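Local coordinates for protein dimethyl-sulfide monooxygenase (Hyphomicrobium sulfonivorans, PDB 6AK1) that oxidises dimethyl sulfide to methanethiol and formaldehyde with NADH and molecular oxygen, as the FMN-dependent large subunit of a two-component monooxygenase, at residues V103-T108 and V130-V135; I107-P112 and I146-Q151. All blocks are in the same frame, centred on the assembly; numbering follows the deposited sequence.

Interaction 1: V103-T108 and V130-V135; sequences VTAAIT and VAWNVV
Val130, the first residue of strand 130-135, meets Val103, midway along the parallel strand 100-106, through their CG2 methyls; helix 112-126 joins the two strands into a beta-alpha-beta unit of the luciferase-like TIM barrel. The beta-branched valines suit extended chain. Ala131 then accepts the N-H of Val103 on its O at 2.7 Å, a nearly straight bond (172°), and its small side chain lies against strand 223-227 on the far flank.

Trp132 pairs with Val103 and reaches forward along the sheet. CG stands anti to the backbone N (chi1 173°), which sends the indole forward along the strand, and the small chi2 turns its N-H edge to strand 100-106: NE1 donates, close to its own ring plane, to Ala105 O at 3.1 Å. A side chain thus takes up a strand carbonyl, while Leu115 and Leu119 of helix 112-126 and Met165 and Met168 of helix 157-174 pack against the indole. Ala105 is small enough for the ring to lie close by.

Asn133, on the opposite face, bonds twice through its backbone: its N to Val103 O at 2.8 Å, and its O to the N of Ala105. Its side chain runs alongside that of Thr104, and ND2 gives a hydrogen in the amide plane to Thr104 OG1 at 2.8 Å. That hydroxyl also hydrogen-bonds Ile56 O, so it is held from two strands; Thr104 probably binds FMN, as in related enzymes.

Val134 turns back to the tryptophan face, where CG2 sits over the centre of the indole and CG1 meets Ile107 CG2. Val135 closes the pairing. Its CG1 packs on Thr104 CG2, its CG2 lies 3.7 Å from Ala106 CB, and its O receives the N-H of Ile107 at 3.1 Å.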
loop_
_atom_site.group_PDB
_atom_site.type_symbol
_atom_site.label_atom_id
_atom_site.label_comp_id
_atom_site.label_asym_id
_atom_site.label_seq_id
_atom_site.Cartn_x
_atom_site.Cartn_y
_atom_site.Cartn_z
ATOM N N VAL A 103 2.559 -0.842 -5.432
ATOM C CA VAL A 103 1.962 0.150 -6.309
ATOM C C VAL A 103 0.466 0.152 -6.059
ATOM O O VAL A 103 -0.180 -0.897 -6.118
ATOM C CB VAL A 103 2.293 -0.137 -7.785
ATOM C CG1 VAL A 103 1.763 0.982 -8.660
ATOM C CG2 VAL A 103 3.801 -0.276 -7.947
ATOM N N THR A 104 -0.076 1.318 -5.742
ATOM C CA THR A 104 -1.506 1.448 -5.505
ATOM C C THR A 104 -2.227 1.620 -6.836
ATOM O O THR A 104 -1.794 2.406 -7.679
ATOM C CB THR A 104 -1.778 2.647 -4.584
ATOM O OG1 THR A 104 -1.156 2.414 -3.322
ATOM C CG2 THR A 104 -3.260 2.840 -4.349
ATOM N N ALA A 105 -3.320 0.882 -7.030
ATOM C CA ALA A 105 -4.160 1.070 -8.209
ATOM C C ALA A 105 -5.599 0.725 -7.849
ATOM O O ALA A 105 -5.868 -0.349 -7.306
ATOM C CB ALA A 105 -3.673 0.220 -9.395
ATOM N N ALA A 106 -6.514 1.638 -8.143
ATOM C CA ALA A 106 -7.910 1.426 -7.797
ATOM C C ALA A 106 -8.601 0.525 -8.816
ATOM O O ALA A 106 -8.253 0.498 -10.003
ATOM C CB ALA A 106 -8.649 2.762 -7.683
ATOM N N ILE A 107 -9.601 -0.220 -8.326
ATOM C CA ILE A 107 -10.434 -1.067 -9.175
ATOM C C ILE A 107 -11.705 -0.358 -9.609
ATOM O O ILE A 107 -12.507 -0.930 -10.361
ATOM C CB ILE A 107 -10.763 -2.377 -8.431
ATOM C CG1 ILE A 107 -11.732 -2.109 -7.272
ATOM C CG2 ILE A 107 -9.491 -3.007 -7.881
ATOM C CD1 ILE A 107 -12.036 -3.347 -6.424
ATOM N N THR A 108 -11.894 0.891 -9.182
ATOM C CA THR A 108 -13.134 1.619 -9.429
ATOM C C THR A 108 -13.247 2.084 -10.879
ATOM O O THR A 108 -14.350 2.136 -11.436
ATOM C CB THR A 108 -13.208 2.832 -8.487
ATOM O OG1 THR A 108 -13.096 2.398 -7.128
ATOM C CG2 THR A 108 -14.505 3.593 -8.665
ATOM N N VAL A 130 6.987 -6.681 -7.398
ATOM C CA VAL A 130 5.873 -5.746 -7.344
ATOM C C VAL A 130 4.820 -6.273 -6.381
ATOM O O VAL A 130 4.593 -7.486 -6.269
ATOM C CB VAL A 130 5.275 -5.486 -8.745
ATOM C CG1 VAL A 130 4.631 -6.745 -9.300
ATOM C CG2 VAL A 130 4.246 -4.356 -8.678
ATOM N N ALA A 131 4.211 -5.354 -5.653
ATOM C CA ALA A 131 3.013 -5.614 -4.879
ATOM C C ALA A 131 1.920 -4.686 -5.379
ATOM O O ALA A 131 2.190 -3.536 -5.739
ATOM C CB ALA A 131 3.250 -5.398 -3.384
ATOM N N TRP A 132 0.697 -5.192 -5.412
ATOM C CA TRP A 132 -0.464 -4.425 -5.845
ATOM C C TRP A 132 -1.252 -4.037 -4.601
ATOM O O TRP A 132 -1.812 -4.902 -3.921
ATOM C CB TRP A 132 -1.335 -5.232 -6.812
ATOM C CG TRP A 132 -2.624 -4.536 -7.161
ATOM C CD1 TRP A 132 -2.863 -3.188 -7.135
ATOM C CD2 TRP A 132 -3.851 -5.150 -7.579
ATOM N NE1 TRP A 132 -4.149 -2.927 -7.525
ATOM C CE2 TRP A 132 -4.779 -4.111 -7.809
ATOM C CE3 TRP A 132 -4.251 -6.476 -7.798
ATOM C CZ2 TRP A 132 -6.086 -4.355 -8.227
ATOM C CZ3 TRP A 132 -5.549 -6.718 -8.228
ATOM C CH2 TRP A 132 -6.451 -5.663 -8.439
ATOM N N ASN A 133 -1.315 -2.747 -4.314
ATOM C CA ASN A 133 -2.154 -2.254 -3.225
ATOM C C ASN A 133 -3.547 -1.991 -3.785
ATOM O O ASN A 133 -3.777 -0.992 -4.472
ATOM C CB ASN A 133 -1.543 -1.009 -2.596
ATOM C CG ASN A 133 -2.421 -0.427 -1.498
ATOM O OD1 ASN A 133 -2.879 -1.145 -0.611
ATOM N ND2 ASN A 133 -2.685 0.872 -1.574
ATOM N N VAL A 134 -4.477 -2.892 -3.471
ATOM C CA VAL A 134 -5.836 -2.892 -4.003
ATOM C C VAL A 134 -6.688 -1.876 -3.244
ATOM O O VAL A 134 -6.985 -2.067 -2.064
ATOM C CB VAL A 134 -6.442 -4.297 -3.901
ATOM C CG1 VAL A 134 -7.804 -4.351 -4.563
ATOM C CG2 VAL A 134 -5.482 -5.310 -4.475
ATOM N N VAL A 135 -7.140 -0.824 -3.925
ATOM C CA VAL A 135 -7.971 0.175 -3.275
ATOM C C VAL A 135 -9.263 0.351 -4.064
ATOM O O VAL A 135 -9.368 -0.019 -5.240
ATOM C CB VAL A 135 -7.243 1.532 -3.093
ATOM C CG1 VAL A 135 -5.887 1.339 -2.433
ATOM C CG2 VAL A 135 -7.083 2.261 -4.410
#

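Interaction 2: I107-P112 and I146-Q151; sequences ITFEQP and IGMDQQ
Phe109 and Ile146 form the apolar heart of this surface contact, where the loop following strand 100-106 meets the end of helix 140-146 beyond the C-terminal ends of the barrel strands. The isoleucine uses both branches. Its CD1 sits over one face of the phenyl ring in a CH-pi contact, 4.0 Å from the centroid and only 14° off the ring normal, while CG2 reaches CD1 of the ring at 3.6 Å. With CG2 anti to its backbone N and CG1 beside that N (chi1 -55°), Ile146 can spread the two branches across the same aromatic group.

The ring's other face is met from within its own loop by Thr108 CG2, 3.6 Å above the plane and offset toward the rim. The phenyl group is therefore held between two methyls, one from each segment.

Met148, whose long, flexible chain bends at its last torsion, adds both a carbon and a sulfur contact. CG touches Phe109 CE1 at 3.8 Å, and SD makes an oblique Met-aromatic contact, 5.3 Å from the ring centroid. The same sulfur lies 3.8 Å from Thr108 CG2, and the methionine also touches His154, which probably binds FMN, as in related enzymes.

A polar atom approaches at the ring's edge: Gly147 O lies 3.7 Å from Phe109 CD1, near the ring plane. Gly147 leaves the helix with positive phi (104°), where a beta-carbon would press on the carbonyl O of Ile146, so glycine suits the place.

Methyl, aromatic and thioether groups carry the contact, so its strength should come from dispersion and burial of apolar surface, with the weakly positive ring edge probably welcoming the carbonyl oxygen.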
loop_
_atom_site.group_PDB
_atom_site.type_symbol
_atom_site.label_atom_id
_atom_site.label_comp_id
_atom_site.label_asym_id
_atom_site.label_seq_id
_atom_site.Cartn_x
_atom_site.Cartn_y
_atom_site.Cartn_z
ATOM N N ILE A 107 -9.601 -0.220 -8.326
ATOM C CA ILE A 107 -10.434 -1.067 -9.175
ATOM C C ILE A 107 -11.705 -0.358 -9.609
ATOM O O ILE A 107 -12.507 -0.930 -10.361
ATOM C CB ILE A 107 -10.763 -2.377 -8.431
ATOM C CG1 ILE A 107 -11.732 -2.109 -7.272
ATOM C CG2 ILE A 107 -9.491 -3.007 -7.881
ATOM C CD1 ILE A 107 -12.036 -3.347 -6.424
ATOM N N THR A 108 -11.894 0.891 -9.182
ATOM C CA THR A 108 -13.134 1.619 -9.429
ATOM C C THR A 108 -13.247 2.084 -10.879
ATOM O O THR A 108 -14.350 2.136 -11.436
ATOM C CB THR A 108 -13.208 2.832 -8.487
ATOM O OG1 THR A 108 -13.096 2.398 -7.128
ATOM C CG2 THR A 108 -14.505 3.593 -8.665
ATOM N N PHE A 109 -12.138 2.477 -11.493
ATOM C CA PHE A 109 -12.216 3.102 -12.805
ATOM C C PHE A 109 -11.567 2.292 -13.912
ATOM O O PHE A 109 -11.985 2.411 -15.067
ATOM C CB PHE A 109 -11.579 4.500 -12.757
ATOM C CG PHE A 109 -12.107 5.364 -11.647
ATOM C CD1 PHE A 109 -13.428 5.821 -11.672
ATOM C CD2 PHE A 109 -11.298 5.711 -10.573
ATOM C CE1 PHE A 109 -13.925 6.619 -10.642
ATOM C CE2 PHE A 109 -11.778 6.504 -9.540
ATOM C CZ PHE A 109 -13.094 6.960 -9.570
ATOM N N GLU A 110 -10.574 1.467 -13.599
ATOM C CA GLU A 110 -9.817 0.759 -14.615
ATOM C C GLU A 110 -10.367 -0.649 -14.811
ATOM O O GLU A 110 -10.555 -1.390 -13.837
ATOM C CB GLU A 110 -8.336 0.696 -14.245
ATOM C CG GLU A 110 -7.474 0.361 -15.444
ATOM C CD GLU A 110 -5.996 0.506 -15.156
ATOM O OE1 GLU A 110 -5.201 -0.037 -15.953
ATOM O OE2 GLU A 110 -5.641 1.157 -14.140
ATOM N N GLN A 111 -10.601 -1.011 -16.069
ATOM C CA GLN A 111 -11.070 -2.352 -16.403
ATOM C C GLN A 111 -10.045 -3.399 -15.961
ATOM O O GLN A 111 -8.838 -3.174 -16.084
ATOM C CB GLN A 111 -11.321 -2.469 -17.911
ATOM C CG GLN A 111 -12.331 -1.467 -18.496
ATOM C CD GLN A 111 -11.718 -0.099 -18.864
ATOM O OE1 GLN A 111 -10.670 0.287 -18.349
ATOM N NE2 GLN A 111 -12.391 0.637 -19.755
ATOM N N PRO A 112 -10.485 -4.558 -15.460
ATOM C CA PRO A 112 -9.514 -5.543 -14.938
ATOM C C PRO A 112 -8.546 -6.083 -15.978
ATOM O O PRO A 112 -7.372 -6.302 -15.657
ATOM C CB PRO A 112 -10.411 -6.657 -14.365
ATOM C CG PRO A 112 -11.758 -6.463 -15.031
ATOM C CD PRO A 112 -11.884 -4.983 -15.256
ATOM N N ILE A 146 -13.843 11.486 -13.682
ATOM C CA ILE A 146 -13.553 10.277 -14.430
ATOM C C ILE A 146 -14.834 9.589 -14.881
ATOM O O ILE A 146 -14.923 9.100 -16.009
ATOM C CB ILE A 146 -12.685 9.344 -13.556
ATOM C CG1 ILE A 146 -11.421 10.093 -13.091
ATOM C CG2 ILE A 146 -12.378 8.021 -14.277
ATOM C CD1 ILE A 146 -10.702 9.463 -11.902
ATOM N N GLY A 147 -15.844 9.577 -14.017
ATOM C CA GLY A 147 -17.121 9.000 -14.359
ATOM C C GLY A 147 -17.292 7.653 -13.704
ATOM O O GLY A 147 -16.350 6.857 -13.644
ATOM N N MET A 148 -18.483 7.395 -13.184
ATOM C CA MET A 148 -18.842 6.081 -12.681
ATOM C C MET A 148 -20.183 5.684 -13.273
ATOM O O MET A 148 -21.035 6.533 -13.549
ATOM C CB MET A 148 -18.902 6.048 -11.144
ATOM C CG MET A 148 -17.613 5.560 -10.502
ATOM S SD MET A 148 -17.550 5.862 -8.734
ATOM C CE MET A 148 -18.407 4.424 -8.096
ATOM N N ASP A 149 -20.347 4.386 -13.497
ATOM C CA ASP A 149 -21.602 3.878 -14.024
ATOM C C ASP A 149 -22.648 3.918 -12.919
ATOM O O ASP A 149 -22.470 3.303 -11.863
ATOM C CB ASP A 149 -21.415 2.463 -14.564
ATOM C CG ASP A 149 -22.638 1.958 -15.304
ATOM O OD1 ASP A 149 -23.323 2.779 -15.969
ATOM O OD2 ASP A 149 -22.916 0.739 -15.222
ATOM N N GLN A 150 -23.728 4.658 -13.152
ATOM C CA GLN A 150 -24.745 4.863 -12.130
ATOM C C GLN A 150 -25.726 3.702 -12.014
ATOM O O GLN A 150 -26.503 3.669 -11.051
ATOM C CB GLN A 150 -25.502 6.160 -12.412
ATOM C CG GLN A 150 -24.652 7.406 -12.208
ATOM C CD GLN A 150 -25.416 8.686 -12.518
ATOM O OE1 GLN A 150 -26.298 8.709 -13.385
ATOM N NE2 GLN A 150 -25.073 9.767 -11.805
ATOM N N GLN A 151 -25.706 2.746 -12.947
ATOM C CA GLN A 151 -26.569 1.574 -12.852
ATOM C C GLN A 151 -25.992 0.485 -11.950
ATOM O O GLN A 151 -26.546 -0.615 -11.892
ATOM C CB GLN A 151 -26.856 1.014 -14.247
ATOM C CG GLN A 151 -27.748 1.929 -15.094
ATOM C CD GLN A 151 -29.000 2.385 -14.346
ATOM O OE1 GLN A 151 -29.069 3.512 -13.843
ATOM N NE2 GLN A 151 -29.999 1.508 -14.274
#

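Overall arrangement
From the N terminus, the chain runs along strand 100-106 into segment 103-108, passes directly into 107-112, then follows helix 112-126 back to strand 130-135. There interaction 1 closes the first loop, a right-handed beta-alpha-beta crossover within the barrel. Continuing through helix 140-146, it reaches segment 146-151, where interaction 2 closes a longer loop that starts from the same place. The contacts share Ile107 and Thr108, and because 107-112 begins before 103-108 ends while 130-135 precedes 146-151, their loops overlap, staggered along the sequence. Interaction 1 lies in the buried sheet; interaction 2, whose centre is about 15 Å from that of interaction 1, joins the loop after strand 100-106 to the end of helix 140-146 and the loop that follows it.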